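Long-range contact in glucosamine kinase (Streptacidiphilus jiangxiensis, PDB 6HWJ), which phosphorylates D-glucosamine to D-glucosamine 6-phosphate, using ATP and magnesium, and acts to a lesser extent on glucose: residues A[301-306]-A[341-346]. Numbering follows the deposited sequence.
Sequences FHVGQI and GMTASL. With MG (magnesium ion), chain C.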
ATOM      1  N   PHE A 301       3.475   3.655   3.480  1.00 28.04           N
ATOM      2  CA  PHE A 301       2.560   4.474   4.271  1.00 26.15           C
ATOM      3  C   PHE A 301       2.913   5.937   4.090  1.00 26.37           C
ATOM      4  O   PHE A 301       4.047   6.346   4.371  1.00 24.40           O
ATOM      5  CB  PHE A 301       2.649   4.042   5.739  1.00 27.35           C
ATOM      6  CG  PHE A 301       1.499   4.492   6.592  1.00 28.00           C
ATOM      7  CD1 PHE A 301       0.195   4.167   6.265  1.00 25.50           C
ATOM      8  CD2 PHE A 301       1.731   5.201   7.748  1.00 28.48           C
ATOM      9  CE1 PHE A 301      -0.848   4.573   7.060  1.00 26.29           C
ATOM     10  CE2 PHE A 301       0.676   5.612   8.545  1.00 28.29           C
ATOM     11  CZ  PHE A 301      -0.615   5.285   8.196  1.00 25.86           C
ATOM     12  N   HIS A 302       1.941   6.724   3.630  1.00 24.22           N
ATOM     13  CA  HIS A 302       2.118   8.157   3.412  1.00 24.42           C
ATOM     14  C   HIS A 302       0.732   8.753   3.222  1.00 25.52           C
ATOM     15  O   HIS A 302      -0.271   8.029   3.149  1.00 23.55           O
ATOM     16  CB  HIS A 302       3.036   8.430   2.214  1.00 24.24           C
ATOM     17  CG  HIS A 302       2.560   7.828   0.932  1.00 24.52           C
ATOM     18  ND1 HIS A 302       1.578   8.401   0.164  1.00 27.28           N
ATOM     19  CD2 HIS A 302       2.943   6.704   0.272  1.00 26.63           C
ATOM     20  CE1 HIS A 302       1.370   7.659  -0.914  1.00 27.68           C
ATOM     21  NE2 HIS A 302       2.184   6.618  -0.869  1.00 25.04           N
ATOM     22  N   VAL A 303       0.675  10.087   3.135  1.00 26.56           N
ATOM     23  CA  VAL A 303      -0.634  10.749   3.162  1.00 25.41           C
ATOM     24  C   VAL A 303      -1.462  10.375   1.952  1.00 27.41           C
ATOM     25  O   VAL A 303      -2.686  10.473   1.980  1.00 25.98           O
ATOM     26  CB  VAL A 303      -0.502  12.291   3.252  1.00 32.76           C
ATOM     27  CG1 VAL A 303       0.277  12.687   4.472  1.00 35.68           C
ATOM     28  CG2 VAL A 303       0.112  12.853   1.967  1.00 33.75           C
ATOM     29  N   GLY A 304      -0.818   9.990   0.847  1.00 28.95           N
ATOM     30  CA  GLY A 304      -1.560   9.554  -0.329  1.00 29.93           C
ATOM     31  C   GLY A 304      -2.330   8.269  -0.135  1.00 26.35           C
ATOM     32  O   GLY A 304      -3.149   7.937  -0.993  1.00 28.25           O
ATOM     33  N   GLN A 305      -2.062   7.528   0.942  1.00 24.76           N
ATOM     34  CA  GLN A 305      -2.763   6.286   1.231  1.00 23.30           C
ATOM     35  C   GLN A 305      -3.916   6.510   2.204  1.00 24.21           C
ATOM     36  O   GLN A 305      -4.527   5.541   2.658  1.00 24.72           O
ATOM     37  CB  GLN A 305      -1.816   5.246   1.822  1.00 22.03           C
ATOM     38  CG  GLN A 305      -0.484   5.071   1.087  1.00 24.13           C
ATOM     39  CD  GLN A 305      -0.641   4.418  -0.267  1.00 26.86           C
ATOM     40  OE1 GLN A 305      -1.659   4.593  -0.954  1.00 31.18           O
ATOM     41  NE2 GLN A 305       0.375   3.636  -0.665  1.00 26.51           N
ATOM     42  N   ILE A 306      -4.194   7.760   2.567  1.00 24.35           N
ATOM     43  CA  ILE A 306      -5.251   8.075   3.534  1.00 23.71           C
ATOM     44  C   ILE A 306      -6.350   8.841   2.817  1.00 25.06           C
ATOM     45  O   ILE A 306      -6.132   9.968   2.346  1.00 28.27           O
ATOM     46  CB  ILE A 306      -4.723   8.885   4.732  1.00 24.08           C
ATOM     47  CG1 ILE A 306      -3.494   8.209   5.361  1.00 25.54           C
ATOM     48  CG2 ILE A 306      -5.847   9.052   5.765  1.00 28.18           C
ATOM     49  CD1 ILE A 306      -3.771   6.883   6.054  1.00 26.42           C
ATOM     50  N   GLY A 341       7.472   7.000   7.385  1.00 26.69           N
ATOM     51  CA  GLY A 341       6.797   7.239   6.106  1.00 26.69           C
ATOM     52  C   GLY A 341       5.755   8.345   6.214  1.00 27.30           C
ATOM     53  O   GLY A 341       5.695   9.242   5.374  1.00 24.42           O
ATOM     54  N   MET A 342       4.955   8.325   7.274  1.00 27.18           N
ATOM     55  CA  MET A 342       3.906   9.330   7.422  1.00 28.11           C
ATOM     56  C   MET A 342       4.472  10.673   7.866  1.00 26.03           C
ATOM     57  O   MET A 342       4.071  11.710   7.335  1.00 27.07           O
ATOM     58  CB  MET A 342       2.828   8.847   8.399  1.00 27.19           C
ATOM     59  CG  MET A 342       1.596   9.733   8.439  1.00 30.13           C
ATOM     60  SD  MET A 342       0.819   9.944   6.814  1.00 29.80           S
ATOM     61  CE  MET A 342       0.114   8.318   6.551  1.00 25.79           C
ATOM     62  N   THR A 343       5.430  10.688   8.801  1.00 28.04           N
ATOM     63  CA  THR A 343       5.975  11.971   9.242  1.00 30.42           C
ATOM     64  C   THR A 343       6.772  12.630   8.118  1.00 27.76           C
ATOM     65  O   THR A 343       6.718  13.852   7.955  1.00 28.10           O
ATOM     66  CB  THR A 343       6.859  11.822  10.488  1.00 30.97           C
ATOM     67  OG1 THR A 343       7.939  10.920  10.216  1.00 29.82           O
ATOM     68  CG2 THR A 343       6.051  11.308  11.669  1.00 34.65           C
ATOM     69  N   ALA A 344       7.542  11.842   7.355  1.00 27.34           N
ATOM     70  CA  ALA A 344       8.183  12.382   6.162  1.00 25.39           C
ATOM     71  C   ALA A 344       7.134  12.956   5.199  1.00 27.27           C
ATOM     72  O   ALA A 344       7.290  14.065   4.675  1.00 26.20           O
ATOM     73  CB  ALA A 344       8.992  11.295   5.458  1.00 24.95           C
ATOM     74  N   SER A 345       6.065  12.193   4.944  1.00 25.69           N
ATOM     75  CA  SER A 345       5.014  12.645   4.040  1.00 27.23           C
ATOM     76  C   SER A 345       4.404  13.975   4.501  1.00 26.18           C
ATOM     77  O   SER A 345       4.159  14.869   3.684  1.00 25.67           O
ATOM     78  CB  SER A 345       3.933  11.568   3.939  1.00 32.69           C
ATOM     79  OG  SER A 345       3.029  11.842   2.894  1.00 39.03           O
ATOM     80  N   LEU A 346       4.173  14.126   5.803  1.00 26.73           N
ATOM     81  CA  LEU A 346       3.625  15.376   6.327  1.00 28.94           C
ATOM     82  C   LEU A 346       4.588  16.532   6.105  1.00 29.55           C
ATOM     83  O   LEU A 346       4.177  17.634   5.716  1.00 28.63           O
ATOM     84  CB  LEU A 346       3.310  15.237   7.812  1.00 30.91           C
ATOM     85  CG  LEU A 346       2.131  14.295   8.123  1.00 32.02           C
ATOM     86  CD1 LEU A 346       2.016  14.028   9.598  1.00 31.85           C
ATOM     87  CD2 LEU A 346       0.833  14.862   7.583  1.00 30.28           C
TER
HETATM   88 MG    MG C 501      -1.795   4.229  -2.999  1.00 37.98          MG
HETATM   89  O   HOH W   1      -2.152   6.405  -3.161  1.00 44.11           O
HETATM   90  O   HOH W   2      -3.826   4.234  -2.791  1.00 40.28           O
HETATM   91  O   HOH W   3      -2.457   4.249  -5.066  1.00 38.41           O
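M342 reaches from its helix into loop 301-306 and lays its terminal methyl over F301. Its CB lies 3.9 Å from F301 CD2 and equally from CE2, beside that bond and above the ring plane. With CG anti to the backbone N (chi1 -171°), the chain leaves the helix; the bend at chi2 brings SD to 3.6 Å from V303 CG1, and the bend at chi3 then turns CE over the F301 ring, 3.5 Å from the centroid and 17° off the normal, a CH-pi contact. SD, 5.1 Å from the F301 centroid and oblique to it, makes this a Met-aromatic contact. CE also touches H302 C and, at 3.8 Å, I306 CG1. One turn along, S345 OG accepts a hydrogen bond from V303 N at 2.9 Å, nearly straight at 174°, tying the 3-10 turn 303-305 to the helix. That turn carries one of this magnesium's two protein ligands, Q305 OE1, at 2.1 Å; D317 is the other. G304 O accepts a hydrogen bond from a metal-bound water. The helix thus grips residues flanking Q305, which itself does not touch 341-346. Around this buried contact, helix 212-234 meets F301, I306 and L346, strand 312-315 packs on F301 and I306, and F376 of helix 362-386 touches M342.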